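Local coordinates for endo-1,4-beta-xylanase (Pseudoalteromonas haloplanktis, PDB 1H12), which hydrolyses internal beta-1,4 linkages of xylan as a cold-adapted family 8 glycoside hydrolase, and may also cleave cellulose and related beta-glucans, at residues A[103-109]-A[120-126]; A[246-250]-A[330-334]. All blocks are in the same frame, centred on the assembly; numbering follows the deposited sequence.

Interaction 1: A[103-109]-A[120-126]; sequences AKAYQKN and GVYAWKL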
loop_
_atom_site.group_PDB
_atom_site.type_symbol
_atom_site.label_atom_id
_atom_site.label_comp_id
_atom_site.label_asym_id
_atom_site.label_seq_id
_atom_site.Cartn_x
_atom_site.Cartn_y
_atom_site.Cartn_z
ATOM N N ALA A 103 -10.779 5.313 -12.706
ATOM C CA ALA A 103 -11.028 4.044 -12.004
ATOM C C ALA A 103 -12.508 3.667 -12.135
ATOM O O ALA A 103 -12.830 2.518 -12.479
ATOM C CB ALA A 103 -10.639 4.166 -10.538
ATOM N N LYS A 104 -13.388 4.603 -11.822
ATOM C CA LYS A 104 -14.785 4.313 -11.815
ATOM C C LYS A 104 -15.316 3.968 -13.208
ATOM O O LYS A 104 -16.176 3.107 -13.356
ATOM C CB LYS A 104 -15.540 5.469 -11.127
ATOM C CG LYS A 104 -16.940 5.254 -10.794
ATOM C CD LYS A 104 -17.502 6.505 -9.953
ATOM C CE LYS A 104 -18.916 6.273 -9.633
ATOM N NZ LYS A 104 -19.409 7.460 -8.991
ATOM N N ALA A 105 -14.773 4.617 -14.232
ATOM C CA ALA A 105 -15.228 4.392 -15.594
ATOM C C ALA A 105 -14.647 3.115 -16.195
ATOM O O ALA A 105 -15.357 2.411 -16.915
ATOM C CB ALA A 105 -14.839 5.550 -16.498
ATOM N N TYR A 106 -13.368 2.872 -15.972
ATOM C CA TYR A 106 -12.634 1.899 -16.757
ATOM C C TYR A 106 -12.135 0.689 -15.966
ATOM O O TYR A 106 -12.002 -0.393 -16.543
ATOM C CB TYR A 106 -11.472 2.582 -17.479
ATOM C CG TYR A 106 -11.861 3.741 -18.323
ATOM C CD1 TYR A 106 -12.786 3.618 -19.342
ATOM C CD2 TYR A 106 -11.334 5.005 -18.125
ATOM C CE1 TYR A 106 -13.155 4.692 -20.129
ATOM C CE2 TYR A 106 -11.707 6.075 -18.892
ATOM C CZ TYR A 106 -12.639 5.919 -19.886
ATOM O OH TYR A 106 -12.986 7.015 -20.660
ATOM N N GLN A 107 -11.812 0.846 -14.684
ATOM C CA GLN A 107 -11.404 -0.284 -13.869
ATOM C C GLN A 107 -12.562 -1.061 -13.288
ATOM O O GLN A 107 -12.495 -2.289 -13.153
ATOM C CB GLN A 107 -10.395 0.147 -12.788
ATOM C CG GLN A 107 -9.078 0.583 -13.368
ATOM C CD GLN A 107 -8.135 1.240 -12.353
ATOM O OE1 GLN A 107 -8.562 2.059 -11.540
ATOM N NE2 GLN A 107 -6.845 0.917 -12.455
ATOM N N LYS A 108 -13.639 -0.376 -12.905
ATOM C CA LYS A 108 -14.756 -1.038 -12.247
ATOM C C LYS A 108 -15.393 -2.063 -13.171
ATOM O O LYS A 108 -15.832 -1.706 -14.290
ATOM C CB LYS A 108 -15.795 -0.012 -11.833
ATOM C CG LYS A 108 -16.904 -0.602 -11.027
ATOM C CD LYS A 108 -18.054 0.410 -10.799
ATOM C CE LYS A 108 -19.297 -0.274 -10.313
ATOM N NZ LYS A 108 -20.422 0.675 -10.210
ATOM N N ASN A 109 -15.582 -3.274 -12.711
ATOM C CA ASN A 109 -16.405 -4.264 -13.427
ATOM C C ASN A 109 -17.865 -3.934 -13.164
ATOM O O ASN A 109 -18.268 -3.592 -12.042
ATOM C CB ASN A 109 -16.115 -5.670 -12.926
ATOM C CG ASN A 109 -14.737 -6.177 -13.243
ATOM O OD1 ASN A 109 -14.058 -6.782 -12.324
ATOM N ND2 ASN A 109 -14.297 -6.070 -14.441
ATOM N N GLY A 120 -18.832 -5.157 -9.458
ATOM C CA GLY A 120 -18.378 -4.002 -8.730
ATOM C C GLY A 120 -16.973 -4.020 -8.205
ATOM O O GLY A 120 -16.563 -3.054 -7.577
ATOM N N VAL A 121 -16.218 -5.102 -8.425
ATOM C CA VAL A 121 -14.798 -5.094 -8.067
ATOM C C VAL A 121 -14.002 -4.450 -9.203
ATOM O O VAL A 121 -14.524 -4.287 -10.307
ATOM C CB VAL A 121 -14.245 -6.486 -7.682
ATOM C CG1 VAL A 121 -15.210 -7.184 -6.701
ATOM C CG2 VAL A 121 -13.948 -7.372 -8.859
ATOM N N TYR A 122 -12.764 -4.110 -8.926
ATOM C CA TYR A 122 -11.954 -3.327 -9.850
ATOM C C TYR A 122 -10.899 -4.197 -10.502
ATOM O O TYR A 122 -10.033 -4.789 -9.835
ATOM C CB TYR A 122 -11.360 -2.108 -9.082
ATOM C CG TYR A 122 -12.407 -1.041 -8.826
ATOM C CD1 TYR A 122 -13.488 -1.268 -8.026
ATOM C CD2 TYR A 122 -12.341 0.166 -9.505
ATOM C CE1 TYR A 122 -14.508 -0.328 -7.919
ATOM C CE2 TYR A 122 -13.313 1.117 -9.386
ATOM C CZ TYR A 122 -14.437 0.868 -8.617
ATOM O OH TYR A 122 -15.443 1.788 -8.593
ATOM N N ALA A 123 -10.988 -4.294 -11.814
ATOM C CA ALA A 123 -10.085 -5.124 -12.624
ATOM C C ALA A 123 -8.643 -4.683 -12.423
ATOM O O ALA A 123 -8.305 -3.527 -12.646
ATOM C CB ALA A 123 -10.475 -4.941 -14.074
ATOM N N TRP A 124 -7.795 -5.622 -12.027
ATOM C CA TRP A 124 -6.465 -5.253 -11.572
ATOM C C TRP A 124 -5.531 -4.806 -12.664
ATOM O O TRP A 124 -4.587 -4.086 -12.387
ATOM C CB TRP A 124 -5.828 -6.324 -10.705
ATOM C CG TRP A 124 -5.129 -7.420 -11.443
ATOM C CD1 TRP A 124 -5.657 -8.568 -11.939
ATOM C CD2 TRP A 124 -3.713 -7.483 -11.726
ATOM N NE1 TRP A 124 -4.658 -9.342 -12.475
ATOM C CE2 TRP A 124 -3.459 -8.690 -12.343
ATOM C CE3 TRP A 124 -2.648 -6.633 -11.477
ATOM C CZ2 TRP A 124 -2.166 -9.096 -12.703
ATOM C CZ3 TRP A 124 -1.399 -6.991 -11.833
ATOM C CH2 TRP A 124 -1.151 -8.236 -12.435
ATOM N N LYS A 125 -5.768 -5.282 -13.892
ATOM C CA LYS A 125 -4.866 -5.007 -15.005
ATOM C C LYS A 125 -5.608 -4.589 -16.258
ATOM O O LYS A 125 -6.395 -5.374 -16.818
ATOM C CB LYS A 125 -3.995 -6.214 -15.323
ATOM C CG LYS A 125 -2.897 -5.928 -16.294
ATOM C CD LYS A 125 -2.119 -7.175 -16.761
ATOM C CE LYS A 125 -1.199 -7.616 -15.756
ATOM N NZ LYS A 125 -0.393 -8.805 -16.464
ATOM N N LEU A 126 -5.373 -3.354 -16.654
ATOM C CA LEU A 126 -5.845 -2.763 -17.903
ATOM C C LEU A 126 -4.633 -2.508 -18.788
ATOM O O LEU A 126 -3.512 -2.381 -18.313
ATOM C CB LEU A 126 -6.571 -1.453 -17.646
ATOM C CG LEU A 126 -8.077 -1.497 -17.305
ATOM C CD1 LEU A 126 -8.490 -2.407 -16.268
ATOM C CD2 LEU A 126 -8.494 -0.079 -16.987
HETATM O O HOH W 1 -6.370 -1.667 -13.529
#
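Ala103 meets the ring of Tyr122 near the C-terminal end of helix 93-107. Its carbonyl O lies 3.4 Å from Tyr122 CE2. The same O accepts the backbone N-H groups of both Gln107 and Lys108, so the helix closes on a wide pi-type turn. Lys104 brings its backbone N to the edge of the Tyr122 ring, while its NZ reaches away to a salt bridge with Asp171. Tyr106 offers its carbonyl O and CB to Leu126 CD2. The carbonyl O of Gln107 accepts from Ala123 N at 2.8 Å, with the donor tilted 33° from the carbonyl plane. Gln107 CB lies obliquely beside the Tyr122 ring, and its CG packs on Leu126 CD2 at 3.7 Å. Its NE2 donates to a water that also donates to Ala123 O. Lys108 lays CB over one face of the Tyr122 ring, a CH-pi contact 3.9 Å from the centroid. With CG anti to the backbone N (chi1 -174°), the extended chain runs on past Tyr122 OH, and NZ pairs with Asp111. With an alanine at Tyr122, Lys108 CB is likely to lose its aromatic face and a gap to open beside Ala103. Asn109 N donates almost straight to Val121 O at 2.8 Å, and its O takes a weak bond from Gly120 N. The pairing is a single beta bridge, Lys108 with Tyr122, at the helix exit. Around it, Gln107 and Tyr122 touch Thr77 of helix 77-89, Leu126 meets Ile75 and Val134 on the strands flanking 123-128, and Tyr122 N bonds to Glu146 of helix 143-160.

Interaction 2: A[246-250]-A[330-334]; sequences SPHWN and SYGGA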
loop_
_atom_site.group_PDB
_atom_site.type_symbol
_atom_site.label_atom_id
_atom_site.label_comp_id
_atom_site.label_asym_id
_atom_site.label_seq_id
_atom_site.Cartn_x
_atom_site.Cartn_y
_atom_site.Cartn_z
ATOM N N SER A 246 13.972 -19.913 12.350
ATOM C CA SER A 246 13.940 -20.878 11.292
ATOM C C SER A 246 12.549 -21.344 11.016
ATOM O O SER A 246 11.832 -21.591 11.988
ATOM C CB SER A 246 14.824 -22.093 11.698
ATOM O OG SER A 246 14.872 -23.003 10.656
ATOM N N PRO A 247 12.122 -21.565 9.768
ATOM C CA PRO A 247 12.925 -21.422 8.544
ATOM C C PRO A 247 12.743 -20.155 7.759
ATOM O O PRO A 247 13.441 -19.982 6.748
ATOM C CB PRO A 247 12.401 -22.608 7.717
ATOM C CG PRO A 247 10.911 -22.607 8.026
ATOM C CD PRO A 247 10.842 -22.281 9.461
ATOM N N HIS A 248 11.831 -19.275 8.168
ATOM C CA HIS A 248 11.539 -18.078 7.368
ATOM C C HIS A 248 12.405 -16.875 7.718
ATOM O O HIS A 248 12.461 -15.900 6.959
ATOM C CB HIS A 248 10.054 -17.712 7.462
ATOM C CG HIS A 248 9.161 -18.784 6.943
ATOM N ND1 HIS A 248 9.041 -19.037 5.604
ATOM C CD2 HIS A 248 8.363 -19.680 7.590
ATOM C CE1 HIS A 248 8.228 -20.083 5.455
ATOM N NE2 HIS A 248 7.795 -20.484 6.645
ATOM N N TRP A 249 13.100 -16.918 8.847
ATOM C CA TRP A 249 14.074 -15.926 9.223
ATOM C C TRP A 249 13.590 -14.497 9.193
ATOM O O TRP A 249 14.278 -13.593 8.746
ATOM C CB TRP A 249 15.411 -16.159 8.472
ATOM C CG TRP A 249 16.012 -17.458 8.855
ATOM C CD1 TRP A 249 16.081 -18.617 8.107
ATOM C CD2 TRP A 249 16.565 -17.804 10.134
ATOM N NE1 TRP A 249 16.706 -19.626 8.827
ATOM C CE2 TRP A 249 16.960 -19.160 10.081
ATOM C CE3 TRP A 249 16.731 -17.095 11.325
ATOM C CZ2 TRP A 249 17.563 -19.805 11.157
ATOM C CZ3 TRP A 249 17.350 -17.759 12.413
ATOM C CH2 TRP A 249 17.736 -19.109 12.283
ATOM N N ASN A 250 12.389 -14.311 9.759
ATOM C CA ASN A 250 11.919 -13.005 10.229
ATOM C C ASN A 250 11.408 -12.076 9.162
ATOM O O ASN A 250 11.072 -10.953 9.460
ATOM C CB ASN A 250 12.977 -12.311 11.091
ATOM C CG ASN A 250 13.506 -13.284 12.161
ATOM O OD1 ASN A 250 12.737 -13.815 12.897
ATOM N ND2 ASN A 250 14.756 -13.517 12.182
ATOM N N SER A 330 13.819 -16.180 0.181
ATOM C CA SER A 330 12.968 -17.323 0.461
ATOM C C SER A 330 13.668 -18.168 1.508
ATOM O O SER A 330 14.836 -18.528 1.333
ATOM C CB SER A 330 12.758 -18.169 -0.797
ATOM O OG SER A 330 11.877 -19.221 -0.531
ATOM N N TYR A 331 13.017 -18.423 2.624
ATOM C CA TYR A 331 13.639 -19.158 3.719
ATOM C C TYR A 331 14.956 -18.545 4.155
ATOM O O TYR A 331 15.915 -19.262 4.512
ATOM C CB TYR A 331 13.801 -20.619 3.373
ATOM C CG TYR A 331 12.539 -21.390 3.113
ATOM C CD1 TYR A 331 11.560 -21.533 4.065
ATOM C CD2 TYR A 331 12.321 -22.002 1.900
ATOM C CE1 TYR A 331 10.452 -22.353 3.838
ATOM C CE2 TYR A 331 11.204 -22.789 1.653
ATOM C CZ TYR A 331 10.293 -22.942 2.620
ATOM O OH TYR A 331 9.192 -23.772 2.457
ATOM N N GLY A 332 15.033 -17.206 4.110
ATOM C CA GLY A 332 16.241 -16.520 4.499
ATOM C C GLY A 332 17.363 -16.484 3.457
ATOM O O GLY A 332 18.408 -15.931 3.723
ATOM N N GLY A 333 17.121 -17.045 2.301
ATOM C CA GLY A 333 18.101 -17.119 1.224
ATOM C C GLY A 333 17.831 -16.175 0.091
ATOM O O GLY A 333 16.700 -16.108 -0.406
ATOM N N ALA A 334 18.840 -15.433 -0.335
ATOM C CA ALA A 334 18.690 -14.487 -1.427
ATOM C C ALA A 334 18.376 -15.218 -2.694
ATOM O O ALA A 334 19.000 -16.238 -3.024
ATOM C CB ALA A 334 19.982 -13.732 -1.584
HETATM O O HOH W 2 10.283 -17.557 3.520
#
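Ring packing brings His248 and Tyr331 together. Their planes are 25° apart and offset so far that little of one ring covers the other, with centroids 5.3 Å from each other. The closest approach is His248 CE1 to Tyr331 CE1 at 3.6 Å. Near-equal chi1 values (-61° in His248, -62° in Tyr331) send the two rings out in the same direction. Pro247, which follows a cis peptide bond, adds an apolar contact. Its CB comes 3.9 Å from Tyr331 CD1, and its CG also covers one face of the His248 ring.

The backbone supplies carbonyl contacts. Pro247 O sits at the edge of the Tyr331 ring, in its plane, and 3.1 Å from Tyr331 CA in a CA-H...O contact. Tyr331 O approaches the edge of the Trp249 indole, 3.7 Å from Trp249 CD1. Trp249 CB rests near Gly332 CA. A side chain at Gly332 would run into Trp249 CD1, and its CB would also press on the preceding carbonyl O. This residue belongs to the type I' turn from Ser330 to Gly333 that joins strands 329-330 and 333-334.

Water supplies the polar link. One molecule accepts from Tyr331 N at 3.0 Å and lies 2.8 Å from His248 ND1, hydrogen-bonded in the plane of the imidazole.

A surface loop and a hairpin tip thus meet through offset rings, carbonyl-CH contacts and a shared water. This suggests a fit that rests on van der Waals packing, with no salt bridge or direct hydrogen bond between the segments.

From the N terminus, interaction 1 comes first. It closes a short loop: ten residues, none of them helix or strand, separate 103-109 from 120-126. It ties helix 93-107 to the five-stranded antiparallel sheet. The chain then runs through helices 143-160 to 219-243 before interaction 2 opens. That contact spans 79 residues, including helices 283-296 and 300-318, and brings the loop after helix 219-243 to the hairpin of the three-stranded sheet. The two are in series and neither nest nor cross. Their centres are 36 Å apart, one buried and one at the surface.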